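Long-range contacts in alanine racemase (Corynebacterium glutamicum, PDB 2DY3), which is a pyridoxal-5'-phosphate-dependent enzyme of the alanine racemase family, built as a dimer with a TIM-barrel-type domain and a beta-rich C-terminal domain: residues N36-G41 with V357-V361; V42-P47 with Q67-I73; I123-R129 with T157-C161. All blocks are in the same frame, centred on the assembly; numbering follows the deposited sequence.

Interaction 1 (N36-G41 with V357-V361); sequences NAYNHG and VRAYV. With PLP (pyridoxal-5'-phosphate), chain F.
Arg358 reaches Asn39 and Gly41 because its CG stands trans to the backbone N (chi1 -171°) and the chain then turns about its CG-CD bond (chi3 -71°). The turn lays NE and NH2 beside the carbonyl of Asn39. Both donate to the one atom, a side-on grip. Arg358 NE donates to Asn39 O at 3.3 Å. Arg358 NH2 donates to the same Asn39 O at 3.1 Å. They come from the same face of the carbonyl, above its plane, and the bonds are far from straight. A water shares this oxygen: it donates to Asn39 O and receives a weak bond from NE of Arg358. Gly41 N stands 3.5 Å above one face of the Arg358 guanidinium, toward its rim.

The contact joins the two domains of the alanine racemase fold. Residues 36-41 run from helix 34-38 of the barrel domain into helix 42-50, with Gly41 as N-cap. Strand 357-360, next to the C-terminus, pairs in parallel with strand 4-8.

Tyr360 adds its ring edge, with CE1 3.7 Å from His40 O. Tyr360 OH lies 3.7 Å from Gly41 CA. His40 points the other way, and its ND1 donates to Tyr38 O at 2.9 Å. Tyr38 belongs to the cofactor pocket: its OH gives a hydrogen bond of 2.7 Å to O1P of pyridoxal-5'-phosphate.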
loop_
_atom_site.group_PDB
_atom_site.type_symbol
_atom_site.label_atom_id
_atom_site.label_comp_id
_atom_site.label_asym_id
_atom_site.label_seq_id
_atom_site.Cartn_x
_atom_site.Cartn_y
_atom_site.Cartn_z
ATOM N N ASN B 36 6.442 -9.124 -2.869
ATOM C CA ASN B 36 5.690 -9.471 -4.069
ATOM C C ASN B 36 6.420 -8.980 -5.313
ATOM O O ASN B 36 5.840 -8.314 -6.172
ATOM C CB ASN B 36 4.280 -8.874 -4.007
ATOM C CG ASN B 36 3.374 -9.401 -5.103
ATOM O OD1 ASN B 36 3.617 -10.470 -5.665
ATOM N ND2 ASN B 36 2.315 -8.663 -5.403
ATOM N N ALA B 37 7.702 -9.316 -5.395
ATOM C CA ALA B 37 8.528 -8.924 -6.523
ATOM C C ALA B 37 8.545 -7.406 -6.648
ATOM O O ALA B 37 8.317 -6.858 -7.722
ATOM C CB ALA B 37 7.994 -9.566 -7.804
ATOM N N TYR B 38 8.822 -6.735 -5.532
ATOM C CA TYR B 38 8.866 -5.281 -5.491
ATOM C C TYR B 38 7.585 -4.691 -6.069
ATOM O O TYR B 38 7.622 -3.743 -6.854
ATOM C CB TYR B 38 10.084 -4.763 -6.267
ATOM C CG TYR B 38 11.396 -4.959 -5.539
ATOM C CD1 TYR B 38 11.635 -6.110 -4.796
ATOM C CD2 TYR B 38 12.398 -4.000 -5.597
ATOM C CE1 TYR B 38 12.823 -6.296 -4.128
ATOM C CE2 TYR B 38 13.600 -4.183 -4.933
ATOM C CZ TYR B 38 13.804 -5.331 -4.198
ATOM O OH TYR B 38 14.987 -5.514 -3.514
ATOM N N ASN B 39 6.460 -5.287 -5.685
ATOM C CA ASN B 39 5.136 -4.845 -6.120
ATOM C C ASN B 39 4.825 -5.149 -7.588
ATOM O O ASN B 39 3.807 -4.698 -8.104
ATOM C CB ASN B 39 4.988 -3.339 -5.869
ATOM C CG ASN B 39 3.535 -2.885 -5.812
ATOM O OD1 ASN B 39 3.230 -1.713 -6.038
ATOM N ND2 ASN B 39 2.638 -3.807 -5.493
ATOM N N HIS B 40 5.688 -5.905 -8.264
ATOM C CA HIS B 40 5.451 -6.233 -9.677
ATOM C C HIS B 40 4.629 -7.510 -9.898
ATOM O O HIS B 40 4.294 -7.845 -11.037
ATOM C CB HIS B 40 6.780 -6.366 -10.437
ATOM C CG HIS B 40 7.487 -5.068 -10.668
ATOM N ND1 HIS B 40 8.049 -4.330 -9.649
ATOM C CD2 HIS B 40 7.737 -4.382 -11.810
ATOM C CE1 HIS B 40 8.614 -3.246 -10.152
ATOM N NE2 HIS B 40 8.438 -3.254 -11.461
ATOM N N GLY B 41 4.305 -8.224 -8.821
ATOM C CA GLY B 41 3.533 -9.450 -8.958
ATOM C C GLY B 41 4.432 -10.669 -9.077
ATOM O O GLY B 41 4.721 -11.139 -10.183
ATOM N N VAL B 357 -5.051 -1.956 -10.253
ATOM C CA VAL B 357 -5.082 -3.336 -10.718
ATOM C C VAL B 357 -3.808 -3.625 -11.502
ATOM O O VAL B 357 -3.340 -2.794 -12.278
ATOM C CB VAL B 357 -6.305 -3.605 -11.615
ATOM C CG1 VAL B 357 -6.269 -5.037 -12.124
ATOM C CG2 VAL B 357 -7.577 -3.353 -10.832
ATOM N N ARG B 358 -3.252 -4.810 -11.300
ATOM C CA ARG B 358 -2.022 -5.191 -11.971
ATOM C C ARG B 358 -2.291 -5.888 -13.306
ATOM O O ARG B 358 -3.009 -6.889 -13.360
ATOM C CB ARG B 358 -1.210 -6.093 -11.034
ATOM C CG ARG B 358 0.193 -6.408 -11.483
ATOM C CD ARG B 358 0.943 -7.228 -10.426
ATOM N NE ARG B 358 1.286 -6.458 -9.229
ATOM C CZ ARG B 358 0.811 -6.707 -8.008
ATOM N NH1 ARG B 358 -0.036 -7.707 -7.810
ATOM N NH2 ARG B 358 1.191 -5.961 -6.981
ATOM N N ALA B 359 -1.722 -5.346 -14.381
ATOM C CA ALA B 359 -1.877 -5.920 -15.716
ATOM C C ALA B 359 -0.501 -6.253 -16.291
ATOM O O ALA B 359 0.441 -5.457 -16.199
ATOM C CB ALA B 359 -2.602 -4.954 -16.627
ATOM N N TYR B 360 -0.391 -7.426 -16.903
ATOM C CA TYR B 360 0.881 -7.868 -17.448
ATOM C C TYR B 360 1.093 -7.567 -18.928
ATOM O O TYR B 360 0.301 -7.967 -19.777
ATOM C CB TYR B 360 1.042 -9.359 -17.156
ATOM C CG TYR B 360 1.056 -9.629 -15.668
ATOM C CD1 TYR B 360 2.184 -9.346 -14.906
ATOM C CD2 TYR B 360 -0.082 -10.080 -15.013
ATOM C CE1 TYR B 360 2.179 -9.503 -13.535
ATOM C CE2 TYR B 360 -0.101 -10.236 -13.642
ATOM C CZ TYR B 360 1.034 -9.946 -12.906
ATOM O OH TYR B 360 1.026 -10.092 -11.537
ATOM N N VAL B 361 2.173 -6.837 -19.198
ATOM C CA VAL B 361 2.581 -6.420 -20.539
ATOM C C VAL B 361 1.533 -5.611 -21.288
ATOM O O VAL B 361 0.335 -5.875 -21.185
ATOM C CB VAL B 361 2.984 -7.630 -21.396
ATOM C CG1 VAL B 361 3.416 -7.171 -22.769
ATOM C CG2 VAL B 361 4.111 -8.382 -20.716
HETATM N N1 PLP F . 19.560 -8.710 0.009
HETATM C C2 PLP F . 18.779 -8.467 1.144
HETATM C C2A PLP F . 19.149 -9.134 2.459
HETATM C C3 PLP F . 17.668 -7.598 1.035
HETATM O O3 PLP F . 16.888 -7.338 2.143
HETATM C C4 PLP F . 17.361 -6.995 -0.225
HETATM C C4A PLP F . 16.179 -6.007 -0.397
HETATM C C5 PLP F . 18.207 -7.269 -1.356
HETATM C C6 PLP F . 19.287 -8.125 -1.217
HETATM C C5A PLP F . 17.977 -6.659 -2.705
HETATM O O4P PLP F . 18.586 -5.377 -2.793
HETATM P P PLP F . 18.561 -4.395 -4.085
HETATM O O1P PLP F . 17.176 -4.181 -4.485
HETATM O O2P PLP F . 19.200 -3.191 -3.553
HETATM O O3P PLP F . 19.348 -5.138 -5.094
HETATM O O HOH W 1 1.747 -3.375 -9.179
#

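Interaction 2 (V42-P47 with Q67-I73); sequences VEKVAP and QLRDIGI
Ile71 and Val42 carry this contact between two helices of the barrel domain. Helix 42-50 and helix 62-70 follow successive strands of the parallel sheet, 28-32 and 56-59, as in a TIM barrel. Residues 67-73 close the second helix with a Schellman motif, in which Gly72 has positive phi and Ile73 N bonds back to Leu68 O.

Ile71 has the most surface buried by the partner segment. Its CG1 is wedged over the backbone, flanked by N and C (chi1 63°), and the chain then extends to push CD1 toward helix 42-50. There CD1 meets the backbone of Val42 and the side chains of Ala46 and Pro47. Ile71 CD1 lies 3.6 Å from Val42 O and 3.7 Å from Ala46 CB, and it also touches CD of Pro47. The other branch, CG2, rests more loosely against CG of Glu43.

Val42 divides its two methyls between two neighbours. Val42 CG2 meets Leu68 CD2 at 3.6 Å, the two side chains crossing at about a right angle. CG1 faces the amide of Gln67, which approaches from the opposite direction, with Gln67 OE1 3.5 Å from Val42 CG1.

Ala46 CB faces the ends of Leu68, Ile71 and Ile73. Ala46 CB is 3.8 Å from Ile73 CD1. Toward the sheet, Leu68 and Ile73 both continue onto Phe57 of strand 56-59, so the apolar seam runs into the domain interior. No direct hydrogen bond crosses between the segments. At the polar margin one water links them: it donates to OE2 of Glu43 at 2.7 Å and accepts from NE2 of Gln67 at 3.0 Å.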
loop_
_atom_site.group_PDB
_atom_site.type_symbol
_atom_site.label_atom_id
_atom_site.label_comp_id
_atom_site.label_asym_id
_atom_site.label_seq_id
_atom_site.Cartn_x
_atom_site.Cartn_y
_atom_site.Cartn_z
ATOM N N VAL B 42 4.864 -11.191 -7.932
ATOM C CA VAL B 42 5.765 -12.339 -7.894
ATOM C C VAL B 42 5.206 -13.596 -8.554
ATOM O O VAL B 42 5.963 -14.429 -9.063
ATOM C CB VAL B 42 6.163 -12.671 -6.429
ATOM C CG1 VAL B 42 4.970 -13.269 -5.667
ATOM C CG2 VAL B 42 7.350 -13.608 -6.417
ATOM N N GLU B 43 3.886 -13.732 -8.555
ATOM C CA GLU B 43 3.247 -14.898 -9.149
ATOM C C GLU B 43 3.556 -15.008 -10.638
ATOM O O GLU B 43 3.599 -16.106 -11.188
ATOM C CB GLU B 43 1.735 -14.841 -8.919
ATOM C CG GLU B 43 0.984 -16.015 -9.512
ATOM C CD GLU B 43 -0.347 -16.276 -8.826
ATOM O OE1 GLU B 43 -1.110 -17.124 -9.337
ATOM O OE2 GLU B 43 -0.624 -15.649 -7.778
ATOM N N LYS B 44 3.777 -13.866 -11.280
ATOM C CA LYS B 44 4.103 -13.828 -12.699
ATOM C C LYS B 44 5.590 -13.554 -12.932
ATOM O O LYS B 44 6.198 -14.128 -13.831
ATOM C CB LYS B 44 3.282 -12.743 -13.402
ATOM C CG LYS B 44 1.809 -13.071 -13.536
ATOM C CD LYS B 44 1.600 -14.290 -14.424
ATOM C CE LYS B 44 0.130 -14.657 -14.511
ATOM N NZ LYS B 44 -0.446 -14.880 -13.153
ATOM N N VAL B 45 6.172 -12.682 -12.111
ATOM C CA VAL B 45 7.575 -12.310 -12.251
ATOM C C VAL B 45 8.591 -13.417 -11.988
ATOM O O VAL B 45 9.485 -13.651 -12.807
ATOM C CB VAL B 45 7.915 -11.108 -11.339
ATOM C CG1 VAL B 45 9.412 -10.842 -11.355
ATOM C CG2 VAL B 45 7.144 -9.873 -11.806
ATOM N N ALA B 46 8.468 -14.084 -10.846
ATOM C CA ALA B 46 9.396 -15.150 -10.477
ATOM C C ALA B 46 9.571 -16.235 -11.543
ATOM O O ALA B 46 10.686 -16.671 -11.815
ATOM C CB ALA B 46 8.960 -15.787 -9.155
ATOM N N PRO B 47 8.471 -16.701 -12.146
ATOM C CA PRO B 47 8.622 -17.741 -13.170
ATOM C C PRO B 47 9.399 -17.241 -14.388
ATOM O O PRO B 47 10.174 -17.979 -14.997
ATOM C CB PRO B 47 7.179 -18.106 -13.503
ATOM C CG PRO B 47 6.468 -17.865 -12.227
ATOM C CD PRO B 47 7.057 -16.545 -11.769
ATOM N N GLN B 67 5.335 -19.006 -0.746
ATOM C CA GLN B 67 4.553 -18.607 -1.919
ATOM C C GLN B 67 5.341 -18.942 -3.193
ATOM O O GLN B 67 4.763 -19.313 -4.218
ATOM C CB GLN B 67 4.232 -17.103 -1.869
ATOM C CG GLN B 67 3.497 -16.571 -3.109
ATOM C CD GLN B 67 3.159 -15.088 -3.022
ATOM O OE1 GLN B 67 3.940 -14.292 -2.497
ATOM N NE2 GLN B 67 1.998 -14.707 -3.551
ATOM N N LEU B 68 6.665 -18.817 -3.126
ATOM C CA LEU B 68 7.502 -19.136 -4.277
ATOM C C LEU B 68 7.385 -20.620 -4.617
ATOM O O LEU B 68 7.277 -20.994 -5.785
ATOM C CB LEU B 68 8.964 -18.776 -3.997
ATOM C CG LEU B 68 9.237 -17.270 -3.965
ATOM C CD1 LEU B 68 10.718 -17.011 -3.747
ATOM C CD2 LEU B 68 8.774 -16.655 -5.278
ATOM N N ARG B 69 7.416 -21.466 -3.593
ATOM C CA ARG B 69 7.299 -22.898 -3.814
ATOM C C ARG B 69 5.916 -23.188 -4.380
ATOM O O ARG B 69 5.771 -24.051 -5.240
ATOM C CB ARG B 69 7.518 -23.672 -2.509
ATOM C CG ARG B 69 8.980 -23.748 -2.066
ATOM C CD ARG B 69 9.822 -24.687 -2.941
ATOM N NE ARG B 69 11.215 -24.720 -2.493
ATOM C CZ ARG B 69 12.252 -24.267 -3.196
ATOM N NH1 ARG B 69 12.071 -23.745 -4.401
ATOM N NH2 ARG B 69 13.472 -24.312 -2.679
ATOM N N ASP B 70 4.914 -22.448 -3.902
ATOM C CA ASP B 70 3.533 -22.605 -4.363
ATOM C C ASP B 70 3.376 -22.397 -5.872
ATOM O O ASP B 70 2.681 -23.166 -6.536
ATOM C CB ASP B 70 2.599 -21.624 -3.640
ATOM C CG ASP B 70 2.119 -22.140 -2.289
ATOM O OD1 ASP B 70 2.381 -23.317 -1.962
ATOM O OD2 ASP B 70 1.466 -21.365 -1.557
ATOM N N ILE B 71 4.000 -21.356 -6.416
ATOM C CA ILE B 71 3.876 -21.102 -7.845
ATOM C C ILE B 71 4.724 -22.053 -8.686
ATOM O O ILE B 71 4.663 -22.026 -9.916
ATOM C CB ILE B 71 4.237 -19.646 -8.207
ATOM C CG1 ILE B 71 5.699 -19.363 -7.884
ATOM C CG2 ILE B 71 3.334 -18.684 -7.451
ATOM C CD1 ILE B 71 6.099 -17.935 -8.176
ATOM N N GLY B 72 5.520 -22.887 -8.024
ATOM C CA GLY B 72 6.322 -23.849 -8.754
ATOM C C GLY B 72 7.804 -23.578 -8.871
ATOM O O GLY B 72 8.506 -24.301 -9.577
ATOM N N ILE B 73 8.287 -22.537 -8.203
ATOM C CA ILE B 73 9.707 -22.230 -8.245
ATOM C C ILE B 73 10.422 -23.415 -7.609
ATOM O O ILE B 73 10.134 -23.781 -6.465
ATOM C CB ILE B 73 10.034 -20.955 -7.439
ATOM C CG1 ILE B 73 9.346 -19.740 -8.079
ATOM C CG2 ILE B 73 11.544 -20.761 -7.365
ATOM C CD1 ILE B 73 9.799 -19.459 -9.495
HETATM O O HOH W 2 0.338 -16.424 -5.415
#

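Interaction 3 (I123-R129 with T157-C161); sequences IDSGLHR and THLAC. With PLP (pyridoxal-5'-phosphate), chain F.
Two loops at the C-terminal ends of neighbouring barrel strands meet here, beside the pyridoxal-5'-phosphate pocket. Residues 123-129 follow strand 117-122, and residues 157-161 follow strand 150-156. Thr157 joins them near the strand ends. Its OG1 is trans to the backbone N (chi1 -160°), which aims it at the other loop. There Thr157 OG1 donates to Ile123 O at 2.7 Å. The donor is tilted 29° from the carbonyl plane. Ser125 OG lies 2.6 Å from Thr157 OG1 and is hydrogen-bonded to OE1 of Gln173 on helix 169-186. A water adds a second link, giving a hydrogen to Ile123 O and accepting from His158 N at 2.8 Å.

Farther along, Leu127 points at Ala160. Leu127 CD2 is modelled 3.2 Å from Ala160 CB, closer than carbons normally come, so the exact fit is doubtful. Arg129 NH2 comes within 3.4 Å of Ala160 CB.

The turn in the first loop is held from within. OD1 of Asp124 accepts from the backbone N of Gly126, an Asx turn, and from that of His128. OD2 forms a salt bridge with Lys246 of the second subunit.

C2 of pyridoxal-5'-phosphate lies over one face of the His158 ring, toward its rim, 3.5 Å from His158 CE1. The Thr157 bond and the water on the backbone N of His158 probably tie the position of the imidazole to the 123-129 loop, which also meets the second subunit through Asp124.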
loop_
_atom_site.group_PDB
_atom_site.type_symbol
_atom_site.label_atom_id
_atom_site.label_comp_id
_atom_site.label_asym_id
_atom_site.label_seq_id
_atom_site.Cartn_x
_atom_site.Cartn_y
_atom_site.Cartn_z
ATOM N N ILE B 123 25.387 -12.483 8.634
ATOM C CA ILE B 123 26.421 -11.852 9.440
ATOM C C ILE B 123 26.225 -10.358 9.660
ATOM O O ILE B 123 26.031 -9.603 8.711
ATOM C CB ILE B 123 27.814 -12.041 8.800
ATOM C CG1 ILE B 123 28.176 -13.528 8.761
ATOM C CG2 ILE B 123 28.859 -11.236 9.584
ATOM C CD1 ILE B 123 28.257 -14.180 10.137
ATOM N N ASP B 124 26.269 -9.939 10.921
ATOM C CA ASP B 124 26.156 -8.522 11.240
ATOM C C ASP B 124 27.583 -8.033 11.020
ATOM O O ASP B 124 28.446 -8.225 11.873
ATOM C CB ASP B 124 25.753 -8.320 12.704
ATOM C CG ASP B 124 25.796 -6.854 13.131
ATOM O OD1 ASP B 124 26.461 -6.044 12.449
ATOM O OD2 ASP B 124 25.174 -6.511 14.160
ATOM N N SER B 125 27.831 -7.421 9.868
ATOM C CA SER B 125 29.170 -6.938 9.547
ATOM C C SER B 125 29.439 -5.492 9.951
ATOM O O SER B 125 30.354 -4.858 9.426
ATOM C CB SER B 125 29.442 -7.109 8.049
ATOM O OG SER B 125 28.470 -6.431 7.272
ATOM N N GLY B 126 28.649 -4.963 10.877
ATOM C CA GLY B 126 28.878 -3.596 11.309
ATOM C C GLY B 126 27.666 -2.690 11.373
ATOM O O GLY B 126 27.685 -1.677 12.068
ATOM N N LEU B 127 26.610 -3.036 10.647
ATOM C CA LEU B 127 25.401 -2.219 10.643
ATOM C C LEU B 127 24.659 -2.297 11.974
ATOM O O LEU B 127 23.884 -1.410 12.315
ATOM C CB LEU B 127 24.478 -2.668 9.513
ATOM C CG LEU B 127 24.851 -2.194 8.106
ATOM C CD1 LEU B 127 26.297 -1.735 8.055
ATOM C CD2 LEU B 127 24.597 -3.315 7.126
ATOM N N HIS B 128 24.899 -3.370 12.718
ATOM C CA HIS B 128 24.249 -3.572 14.004
ATOM C C HIS B 128 22.734 -3.639 13.913
ATOM O O HIS B 128 22.022 -3.159 14.798
ATOM C CB HIS B 128 24.667 -2.476 14.974
ATOM C CG HIS B 128 26.066 -2.630 15.468
ATOM N ND1 HIS B 128 26.709 -1.658 16.201
ATOM C CD2 HIS B 128 26.937 -3.659 15.355
ATOM C CE1 HIS B 128 27.918 -2.083 16.521
ATOM N NE2 HIS B 128 28.082 -3.294 16.019
ATOM N N ARG B 129 22.273 -4.169 12.814
ATOM C CA ARG B 129 20.856 -4.446 12.635
ATOM C C ARG B 129 20.523 -5.892 12.972
ATOM O O ARG B 129 20.798 -6.276 14.115
ATOM C CB ARG B 129 20.422 -4.148 11.202
ATOM C CG ARG B 129 20.622 -2.706 10.772
ATOM C CD ARG B 129 19.959 -2.445 9.432
ATOM N NE ARG B 129 20.624 -1.385 8.684
ATOM C CZ ARG B 129 20.242 -0.971 7.482
ATOM N NH1 ARG B 129 19.194 -1.530 6.892
ATOM N NH2 ARG B 129 20.905 0.003 6.873
ATOM N N THR B 157 26.099 -11.109 4.062
ATOM C CA THR B 157 25.911 -9.901 4.829
ATOM C C THR B 157 25.226 -8.955 3.864
ATOM O O THR B 157 25.291 -9.130 2.647
ATOM C CB THR B 157 27.246 -9.305 5.328
ATOM O OG1 THR B 157 26.986 -8.431 6.434
ATOM C CG2 THR B 157 27.940 -8.522 4.217
ATOM N N HIS B 158 24.535 -7.969 4.398
ATOM C CA HIS B 158 23.847 -7.049 3.531
ATOM C C HIS B 158 24.585 -5.733 3.562
ATOM O O HIS B 158 24.515 -4.996 4.540
ATOM C CB HIS B 158 22.405 -6.879 4.004
ATOM C CG HIS B 158 21.541 -6.102 3.060
ATOM N ND1 HIS B 158 21.539 -6.317 1.698
ATOM C CD2 HIS B 158 20.620 -5.135 3.287
ATOM C CE1 HIS B 158 20.655 -5.517 1.129
ATOM N NE2 HIS B 158 20.083 -4.790 2.071
ATOM N N LEU B 159 25.349 -5.458 2.516
ATOM C CA LEU B 159 26.038 -4.187 2.487
ATOM C C LEU B 159 24.928 -3.177 2.596
ATOM O O LEU B 159 24.275 -2.910 1.591
ATOM C CB LEU B 159 26.725 -3.940 1.150
ATOM C CG LEU B 159 28.057 -4.616 0.903
ATOM C CD1 LEU B 159 28.894 -4.366 2.133
ATOM C CD2 LEU B 159 27.893 -6.098 0.651
ATOM N N ALA B 160 24.674 -2.637 3.789
ATOM C CA ALA B 160 23.639 -1.605 3.923
ATOM C C ALA B 160 24.043 -0.735 2.752
ATOM O O ALA B 160 25.217 -0.755 2.389
ATOM C CB ALA B 160 23.817 -0.824 5.231
ATOM N N CYS B 161 23.131 0.030 2.157
ATOM C CA CYS B 161 23.555 0.836 1.023
ATOM C C CYS B 161 24.364 2.080 1.276
ATOM O O CYS B 161 23.842 3.174 1.490
ATOM C CB CYS B 161 22.392 1.184 0.114
ATOM S SG CYS B 161 22.448 0.058 -1.271
HETATM N N1 PLP F . 19.560 -8.710 0.009
HETATM C C2 PLP F . 18.779 -8.467 1.144
HETATM C C2A PLP F . 19.149 -9.134 2.459
HETATM C C3 PLP F . 17.668 -7.598 1.035
HETATM O O3 PLP F . 16.888 -7.338 2.143
HETATM C C4 PLP F . 17.361 -6.995 -0.225
HETATM C C4A PLP F . 16.179 -6.007 -0.397
HETATM C C5 PLP F . 18.207 -7.269 -1.356
HETATM C C6 PLP F . 19.287 -8.125 -1.217
HETATM C C5A PLP F . 17.977 -6.659 -2.705
HETATM O O4P PLP F . 18.586 -5.377 -2.793
HETATM P P PLP F . 18.561 -4.395 -4.085
HETATM O O1P PLP F . 17.176 -4.181 -4.485
HETATM O O2P PLP F . 19.200 -3.191 -3.553
HETATM O O3P PLP F . 19.348 -5.138 -5.094
HETATM O O HOH W 3 23.600 -8.603 6.931
#

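Overall arrangement
Interactions 1 and 2 are neighbours, with centres about 12 Å apart. They touch where Asn36 OD1 probably bonds to Val42 N, at the start of helix 42-50. Interaction 3 lies across the chain's centre from interaction 1. Its centre is about 29 Å from that of interaction 1 and about 28 Å from that of interaction 2. Along the chain interaction 2 closes before interaction 3 opens, and both fall inside the long loop closed by interaction 1. Interactions 2 and 3 lie within the barrel domain, whereas interaction 1 ties that domain to the C-terminal strand. Interactions 1 and 3 approach one pyridoxal-5'-phosphate from different parts of the barrel domain, through Tyr38 at the phosphate and His158 at the ring.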